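Local coordinates for putative glyoxalase superfamily protein (Ralstonia eutropha, PDB 3IUZ), which probably acts as an iron(II)-dependent dioxygenase of the 2-oxoadipate dioxygenase/decarboxylase family, forming 2-hydroxyglutarate, at residues Q47-V52 with G198-C203; A43-A48 with R108-R113. All blocks are in the same frame, centred on the assembly; numbering follows the deposited sequence.

Both contacts start from helix 42-60, and their first segments share Q47 and A48. Contact 2 takes the earlier turns of this helix and joins them to the end of helix 101-110 and the start of strand 112-120. Contact 1 takes the next turn and joins it to the end of helix 190-200, much later in the chain. Their centres lie 10 Å apart, on the same side of the chain's centre. They also touch: L49 CD2 is 3.7 Å from L110 CD1, and N50 ND2 probably hydrogen-bonds Y112 OH. Helix 42-60 thus packs at neighbouring turns on helix 190-200 and on the junction of helix 101-110 with strand 112-120 of the mixed sheet.

Contact 1 of 2, residues Q47-V52 with G198-C203; sequences QALNMV and GLLVPC
L49 and V52 of helix 42-60 meet L200 of helix 190-200 and V201 of the 3-10 segment after it. All the contacts are between apolar carbons. V201 CG2 sits between the two partners, 3.6 Å from V52 CG1 and 3.7 Å from L49 CD1. The side chains of V52 and V201 cross at about a right angle, while those of L49 and V201 run past each other in opposite directions. L49 divides its two methyls. CD1 goes to V201 and also lies 4.1 Å from L200 CB, and CD2 reaches L200 CD1 at 4.0 Å. With CG anti to the backbone N (chi1 170°), the L49 side chain is carried out from its helix to L200 and V201.

L49 and V52 are three residues apart, so they project from one side of the helix. The CA atoms of L49 and V201 are 7.4 Å apart. The C203 N to L200 O bond holds V201 in a 3-10 turn. I197, one turn earlier on helix 190-200, extends the contact along helix 42-60 by touching L49 and V52. Around them, I106 and L171 pack on L200, and L10 on V52. The arrangement is a buried packing of helix 42-60 against the C-terminal end of helix 190-200 and the 3-10 segment 201-203.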
ATOM      1  N   GLN A  47      -5.356 -10.878   4.860  1.00 14.71           N
ATOM      2  CA  GLN A  47      -4.142 -10.811   5.666  1.00 16.07           C
ATOM      3  C   GLN A  47      -2.917 -11.309   4.863  1.00 16.05           C
ATOM      4  O   GLN A  47      -1.872 -10.601   4.837  1.00 15.62           O
ATOM      5  CB  GLN A  47      -4.317 -11.593   6.957  1.00 17.02           C
ATOM      6  CG  GLN A  47      -3.077 -11.714   7.828  1.00 19.12           C
ATOM      7  CD  GLN A  47      -2.627 -10.430   8.383  1.00 20.36           C
ATOM      8  OE1 GLN A  47      -3.396  -9.474   8.503  1.00 19.94           O
ATOM      9  NE2 GLN A  47      -1.342 -10.386   8.761  1.00 23.16           N
ATOM     10  N   ALA A  48      -3.075 -12.429   4.141  1.00 14.32           N
ATOM     11  CA  ALA A  48      -1.960 -12.958   3.309  1.00 15.01           C
ATOM     12  C   ALA A  48      -1.623 -12.008   2.197  1.00 15.20           C
ATOM     13  O   ALA A  48      -0.409 -11.730   2.002  1.00 15.18           O
ATOM     14  CB  ALA A  48      -2.204 -14.321   2.782  1.00 14.30           C
ATOM     15  N   LEU A  49      -2.630 -11.464   1.505  1.00 14.96           N
ATOM     16  CA  LEU A  49      -2.341 -10.453   0.455  1.00 15.36           C
ATOM     17  C   LEU A  49      -1.493  -9.303   1.043  1.00 16.09           C
ATOM     18  O   LEU A  49      -0.491  -8.891   0.436  1.00 15.06           O
ATOM     19  CB  LEU A  49      -3.591  -9.880  -0.183  1.00 14.42           C
ATOM     20  CG  LEU A  49      -3.455  -8.677  -1.105  1.00 15.87           C
ATOM     21  CD1 LEU A  49      -2.637  -9.062  -2.363  1.00 14.65           C
ATOM     22  CD2 LEU A  49      -4.816  -8.054  -1.468  1.00 14.74           C
ATOM     23  N   ASN A  50      -1.920  -8.795   2.203  1.00 15.71           N
ATOM     24  CA  ASN A  50      -1.249  -7.687   2.835  1.00 16.75           C
ATOM     25  C   ASN A  50       0.206  -7.991   3.121  1.00 16.61           C
ATOM     26  O   ASN A  50       1.039  -7.128   2.958  1.00 16.26           O
ATOM     27  CB  ASN A  50      -1.924  -7.274   4.143  1.00 16.87           C
ATOM     28  CG  ASN A  50      -3.215  -6.520   3.905  1.00 21.13           C
ATOM     29  OD1 ASN A  50      -3.524  -6.213   2.755  1.00 26.66           O
ATOM     30  ND2 ASN A  50      -4.025  -6.297   4.985  1.00 25.96           N
HETATM   31  N   MSE A  51       0.470  -9.211   3.573  1.00 16.14           N
HETATM   32  CA  MSE A  51       1.790  -9.610   3.895  1.00 16.14           C
HETATM   33  C   MSE A  51       2.668  -9.705   2.622  1.00 16.86           C
HETATM   34  O   MSE A  51       3.867  -9.417   2.683  1.00 16.29           O
HETATM   35  CB  MSE A  51       1.745 -10.932   4.686  1.00 14.87           C
HETATM   36  CG  MSE A  51       1.137 -10.774   6.153  1.00 15.53           C
HETATM   37 SE   MSE A  51       0.923 -12.438   6.987  0.75 14.19          SE
HETATM   38  CE  MSE A  51       2.696 -12.704   7.731  1.00 19.63           C
ATOM     39  N   VAL A  52       2.081 -10.167   1.505  1.00 16.64           N
ATOM     40  CA  VAL A  52       2.798 -10.275   0.255  1.00 16.48           C
ATOM     41  C   VAL A  52       3.143  -8.877  -0.200  1.00 15.90           C
ATOM     42  O   VAL A  52       4.295  -8.621  -0.617  1.00 14.57           O
ATOM     43  CB  VAL A  52       2.012 -11.073  -0.799  1.00 16.68           C
ATOM     44  CG1 VAL A  52       2.714 -10.994  -2.163  1.00 16.97           C
ATOM     45  CG2 VAL A  52       1.811 -12.518  -0.298  1.00 14.97           C
ATOM     46  N   GLY A 198      -1.991 -13.805  -6.089  1.00 15.22           N
ATOM     47  CA  GLY A 198      -1.030 -13.632  -7.188  1.00 15.77           C
ATOM     48  C   GLY A 198      -1.525 -12.656  -8.253  1.00 16.32           C
ATOM     49  O   GLY A 198      -0.741 -11.943  -8.858  1.00 14.10           O
ATOM     50  N   LEU A 199      -2.837 -12.645  -8.477  1.00 16.38           N
ATOM     51  CA  LEU A 199      -3.432 -11.832  -9.529  1.00 16.07           C
ATOM     52  C   LEU A 199      -3.674 -10.453  -9.025  1.00 15.79           C
ATOM     53  O   LEU A 199      -3.694  -9.509  -9.825  1.00 14.71           O
ATOM     54  CB  LEU A 199      -4.755 -12.412 -10.010  1.00 16.43           C
ATOM     55  CG  LEU A 199      -4.658 -13.735 -10.786  1.00 17.61           C
ATOM     56  CD1 LEU A 199      -6.088 -14.349 -10.942  1.00 19.03           C
ATOM     57  CD2 LEU A 199      -3.974 -13.457 -12.133  1.00 19.50           C
ATOM     58  N   LEU A 200      -3.835 -10.305  -7.717  1.00 12.69           N
ATOM     59  CA  LEU A 200      -4.084  -8.977  -7.170  1.00 14.18           C
ATOM     60  C   LEU A 200      -2.808  -8.179  -6.965  1.00 15.11           C
ATOM     61  O   LEU A 200      -2.836  -6.943  -7.061  1.00 15.93           O
ATOM     62  CB  LEU A 200      -4.846  -9.039  -5.844  1.00 12.42           C
ATOM     63  CG  LEU A 200      -6.285  -9.574  -5.939  1.00 12.35           C
ATOM     64  CD1 LEU A 200      -6.940  -9.577  -4.536  1.00 12.74           C
ATOM     65  CD2 LEU A 200      -7.149  -8.727  -6.941  1.00 13.32           C
ATOM     66  N   VAL A 201      -1.712  -8.860  -6.649  1.00 14.25           N
ATOM     67  CA  VAL A 201      -0.482  -8.149  -6.322  1.00 15.08           C
ATOM     68  C   VAL A 201      -0.043  -7.169  -7.444  1.00 14.61           C
ATOM     69  O   VAL A 201       0.330  -6.012  -7.128  1.00 14.78           O
ATOM     70  CB  VAL A 201       0.627  -9.115  -5.881  1.00 16.17           C
ATOM     71  CG1 VAL A 201       2.029  -8.443  -5.979  1.00 16.32           C
ATOM     72  CG2 VAL A 201       0.317  -9.668  -4.453  1.00 14.26           C
ATOM     73  N   PRO A 202      -0.148  -7.562  -8.719  1.00 14.98           N
ATOM     74  CA  PRO A 202       0.231  -6.632  -9.792  1.00 16.30           C
ATOM     75  C   PRO A 202      -0.659  -5.405  -9.972  1.00 15.55           C
ATOM     76  O   PRO A 202      -0.287  -4.511 -10.740  1.00 15.26           O
ATOM     77  CB  PRO A 202       0.234  -7.534 -11.052  1.00 17.00           C
ATOM     78  CG  PRO A 202       0.525  -8.898 -10.516  1.00 18.16           C
ATOM     79  CD  PRO A 202      -0.351  -8.914  -9.258  1.00 15.57           C
ATOM     80  N   CYS A 203      -1.799  -5.309  -9.257  1.00 15.23           N
ATOM     81  CA  CYS A 203      -2.605  -4.093  -9.286  1.00 15.30           C
ATOM     82  C   CYS A 203      -1.951  -2.962  -8.501  1.00 16.03           C
ATOM     83  O   CYS A 203      -2.224  -1.764  -8.737  1.00 16.39           O
ATOM     84  CB  CYS A 203      -4.008  -4.351  -8.688  1.00 16.55           C
ATOM     85  SG  CYS A 203      -4.970  -5.633  -9.554  1.00 16.87           S
TER

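Contact 2 of 2, residues A43-A48 with R108-R113; sequences AEIAQA and RPLGYR
A46 and I45 of helix 42-60 face L110 and Y112, which flank a Schellman motif at G111. The motif closes helix 101-110 and turns the chain into strand 112-120 of the mixed sheet. G111 has a positive phi of 116°, and its N bonds back to R108 O.

The close part of the contact is apolar and buried. I45 CG2 meets L110 CD2 at 4.1 Å, the two side chains crossing at about a right angle. A46 CB lies obliquely to the Y112 ring, 4.1 Å from CE1. The CA atoms of A46 and L110 are 6.2 Å apart, a close approach that the small A46 side chain permits. L182 of helix 173-185 touches both I45 and L110. The Y112 ring makes edge-to-face contacts with H132 and F142, and its OH hydrogen-bonds N50 ND2.

Beside this apolar packing, a single water bridges the two buried residues A46 and Y112. It donates to A46 O at 2.6 Å and pairs with Y112 OH at 2.8 Å. The solvent side lies at the exposed R108. This residue folds back on its own segment: NH1 gives a nearly straight bond (165°) to Y112 O at 3.0 Å, with the oxygen in the guanidinium plane.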
ATOM      1  N   ALA A  43     -10.882 -13.209   5.370  1.00 14.72           N
ATOM      2  CA  ALA A  43      -9.932 -12.632   6.340  1.00 15.10           C
ATOM      3  C   ALA A  43      -8.501 -13.177   6.163  1.00 14.04           C
ATOM      4  O   ALA A  43      -7.515 -12.428   6.152  1.00 14.13           O
ATOM      5  CB  ALA A  43     -10.391 -12.894   7.746  1.00 13.43           C
ATOM      6  N   GLU A  44      -8.371 -14.492   6.102  1.00 15.04           N
ATOM      7  CA  GLU A  44      -7.072 -15.088   5.840  1.00 14.89           C
ATOM      8  C   GLU A  44      -6.451 -14.584   4.514  1.00 15.75           C
ATOM      9  O   GLU A  44      -5.241 -14.294   4.452  1.00 14.45           O
ATOM     10  CB  GLU A  44      -7.187 -16.601   5.792  1.00 15.52           C
ATOM     11  CG  GLU A  44      -7.553 -17.236   7.149  1.00 16.63           C
ATOM     12  CD  GLU A  44      -7.910 -18.704   7.087  1.00 16.19           C
ATOM     13  OE1 GLU A  44      -8.147 -19.253   5.977  1.00 19.49           O
ATOM     14  OE2 GLU A  44      -7.950 -19.324   8.173  1.00 18.80           O
ATOM     15  N   ILE A  45      -7.270 -14.514   3.465  1.00 13.51           N
ATOM     16  CA  ILE A  45      -6.778 -14.092   2.184  1.00 14.65           C
ATOM     17  C   ILE A  45      -6.337 -12.634   2.256  1.00 15.03           C
ATOM     18  O   ILE A  45      -5.274 -12.255   1.703  1.00 14.24           O
ATOM     19  CB  ILE A  45      -7.821 -14.333   1.064  1.00 14.47           C
ATOM     20  CG1 ILE A  45      -7.921 -15.834   0.798  1.00 16.12           C
ATOM     21  CG2 ILE A  45      -7.475 -13.574  -0.236  1.00 13.15           C
ATOM     22  CD1 ILE A  45      -9.293 -16.263   0.105  1.00 13.31           C
ATOM     23  N   ALA A  46      -7.152 -11.808   2.911  1.00 14.36           N
ATOM     24  CA  ALA A  46      -6.837 -10.386   3.010  1.00 15.40           C
ATOM     25  C   ALA A  46      -5.528 -10.160   3.761  1.00 15.45           C
ATOM     26  O   ALA A  46      -4.690  -9.335   3.345  1.00 14.46           O
ATOM     27  CB  ALA A  46      -7.976  -9.616   3.670  1.00 14.08           C
ATOM     28  N   GLN A  47      -5.356 -10.878   4.860  1.00 14.71           N
ATOM     29  CA  GLN A  47      -4.142 -10.811   5.666  1.00 16.07           C
ATOM     30  C   GLN A  47      -2.917 -11.309   4.863  1.00 16.05           C
ATOM     31  O   GLN A  47      -1.872 -10.601   4.837  1.00 15.62           O
ATOM     32  CB  GLN A  47      -4.317 -11.593   6.957  1.00 17.02           C
ATOM     33  CG  GLN A  47      -3.077 -11.714   7.828  1.00 19.12           C
ATOM     34  CD  GLN A  47      -2.627 -10.430   8.383  1.00 20.36           C
ATOM     35  OE1 GLN A  47      -3.396  -9.474   8.503  1.00 19.94           O
ATOM     36  NE2 GLN A  47      -1.342 -10.386   8.761  1.00 23.16           N
ATOM     37  N   ALA A  48      -3.075 -12.429   4.141  1.00 14.32           N
ATOM     38  CA  ALA A  48      -1.960 -12.958   3.309  1.00 15.01           C
ATOM     39  C   ALA A  48      -1.623 -12.008   2.197  1.00 15.20           C
ATOM     40  O   ALA A  48      -0.409 -11.730   2.002  1.00 15.18           O
ATOM     41  CB  ALA A  48      -2.204 -14.321   2.782  1.00 14.30           C
ATOM     42  N   ARG A 108     -13.392  -4.065  -1.356  1.00 13.45           N
ATOM     43  CA  ARG A 108     -14.757  -4.276  -0.858  1.00 13.87           C
ATOM     44  C   ARG A 108     -15.086  -5.771  -0.884  1.00 14.39           C
ATOM     45  O   ARG A 108     -15.417  -6.312   0.142  1.00 15.37           O
ATOM     46  CB  ARG A 108     -15.759  -3.422  -1.625  1.00 14.50           C
ATOM     47  CG  ARG A 108     -15.601  -1.944  -1.357  1.00 15.97           C
ATOM     48  CD  ARG A 108     -16.098  -1.487  -0.000  1.00 14.59           C
ATOM     49  NE  ARG A 108     -17.543  -1.454   0.015  1.00 17.71           N
ATOM     50  CZ  ARG A 108     -18.343  -2.080   0.858  1.00 18.01           C
ATOM     51  NH1 ARG A 108     -17.878  -2.832   1.849  1.00 17.40           N
ATOM     52  NH2 ARG A 108     -19.663  -1.973   0.682  1.00 22.10           N
ATOM     53  N   PRO A 109     -14.911  -6.459  -2.021  1.00 14.74           N
ATOM     54  CA  PRO A 109     -15.195  -7.899  -1.977  1.00 14.28           C
ATOM     55  C   PRO A 109     -14.204  -8.719  -1.110  1.00 13.33           C
ATOM     56  O   PRO A 109     -14.530  -9.807  -0.640  1.00 13.18           O
ATOM     57  CB  PRO A 109     -15.116  -8.303  -3.448  1.00 14.02           C
ATOM     58  CG  PRO A 109     -14.298  -7.195  -4.102  1.00 15.87           C
ATOM     59  CD  PRO A 109     -14.696  -5.988  -3.407  1.00 15.04           C
ATOM     60  N   LEU A 110     -12.994  -8.222  -0.881  1.00 13.63           N
ATOM     61  CA  LEU A 110     -12.095  -8.823   0.118  1.00 13.87           C
ATOM     62  C   LEU A 110     -12.597  -8.736   1.565  1.00 15.48           C
ATOM     63  O   LEU A 110     -12.108  -9.467   2.414  1.00 14.60           O
ATOM     64  CB  LEU A 110     -10.722  -8.212   0.089  1.00 14.45           C
ATOM     65  CG  LEU A 110      -9.830  -8.627  -1.093  1.00 14.68           C
ATOM     66  CD1 LEU A 110      -8.498  -7.776  -1.081  1.00 11.32           C
ATOM     67  CD2 LEU A 110      -9.533 -10.152  -1.186  1.00 14.14           C
ATOM     68  N   GLY A 111     -13.542  -7.829   1.829  1.00 15.23           N
ATOM     69  CA  GLY A 111     -14.117  -7.687   3.156  1.00 14.93           C
ATOM     70  C   GLY A 111     -13.843  -6.347   3.835  1.00 13.94           C
ATOM     71  O   GLY A 111     -14.167  -6.185   4.991  1.00 14.36           O
ATOM     72  N   TYR A 112     -13.206  -5.394   3.146  1.00 13.85           N
ATOM     73  CA  TYR A 112     -12.981  -4.065   3.716  1.00 14.16           C
ATOM     74  C   TYR A 112     -14.237  -3.163   3.613  1.00 15.14           C
ATOM     75  O   TYR A 112     -15.064  -3.301   2.709  1.00 14.71           O
ATOM     76  CB  TYR A 112     -11.792  -3.343   3.047  1.00 13.74           C
ATOM     77  CG  TYR A 112     -10.470  -4.001   3.352  1.00 14.06           C
ATOM     78  CD1 TYR A 112     -10.015  -5.061   2.579  1.00 16.17           C
ATOM     79  CD2 TYR A 112      -9.662  -3.550   4.408  1.00 13.22           C
ATOM     80  CE1 TYR A 112      -8.790  -5.667   2.846  1.00 15.74           C
ATOM     81  CE2 TYR A 112      -8.471  -4.168   4.702  1.00 16.87           C
ATOM     82  CZ  TYR A 112      -8.033  -5.216   3.915  1.00 17.20           C
ATOM     83  OH  TYR A 112      -6.841  -5.836   4.189  1.00 19.55           O
ATOM     84  N   ARG A 113     -14.303  -2.197   4.543  1.00 16.01           N
ATOM     85  CA  ARG A 113     -15.305  -1.161   4.571  1.00 16.30           C
ATOM     86  C   ARG A 113     -14.624   0.155   4.795  1.00 16.37           C
ATOM     87  O   ARG A 113     -13.630   0.234   5.504  1.00 14.97           O
ATOM     88  CB  ARG A 113     -16.247  -1.358   5.747  1.00 18.33           C
ATOM     89  CG  ARG A 113     -17.054  -2.622   5.650  1.00 24.73           C
ATOM     90  CD  ARG A 113     -17.867  -2.802   6.926  1.00 33.45           C
ATOM     91  NE  ARG A 113     -18.697  -3.993   6.828  1.00 39.88           N
ATOM     92  CZ  ARG A 113     -19.142  -4.694   7.875  1.00 45.13           C
ATOM     93  NH1 ARG A 113     -18.813  -4.343   9.120  1.00 45.70           N
ATOM     94  NH2 ARG A 113     -19.911  -5.772   7.676  1.00 47.00           N
TER
HETATM   95  O   HOH W   1      -5.813  -7.333   2.054  1.00 23.75           O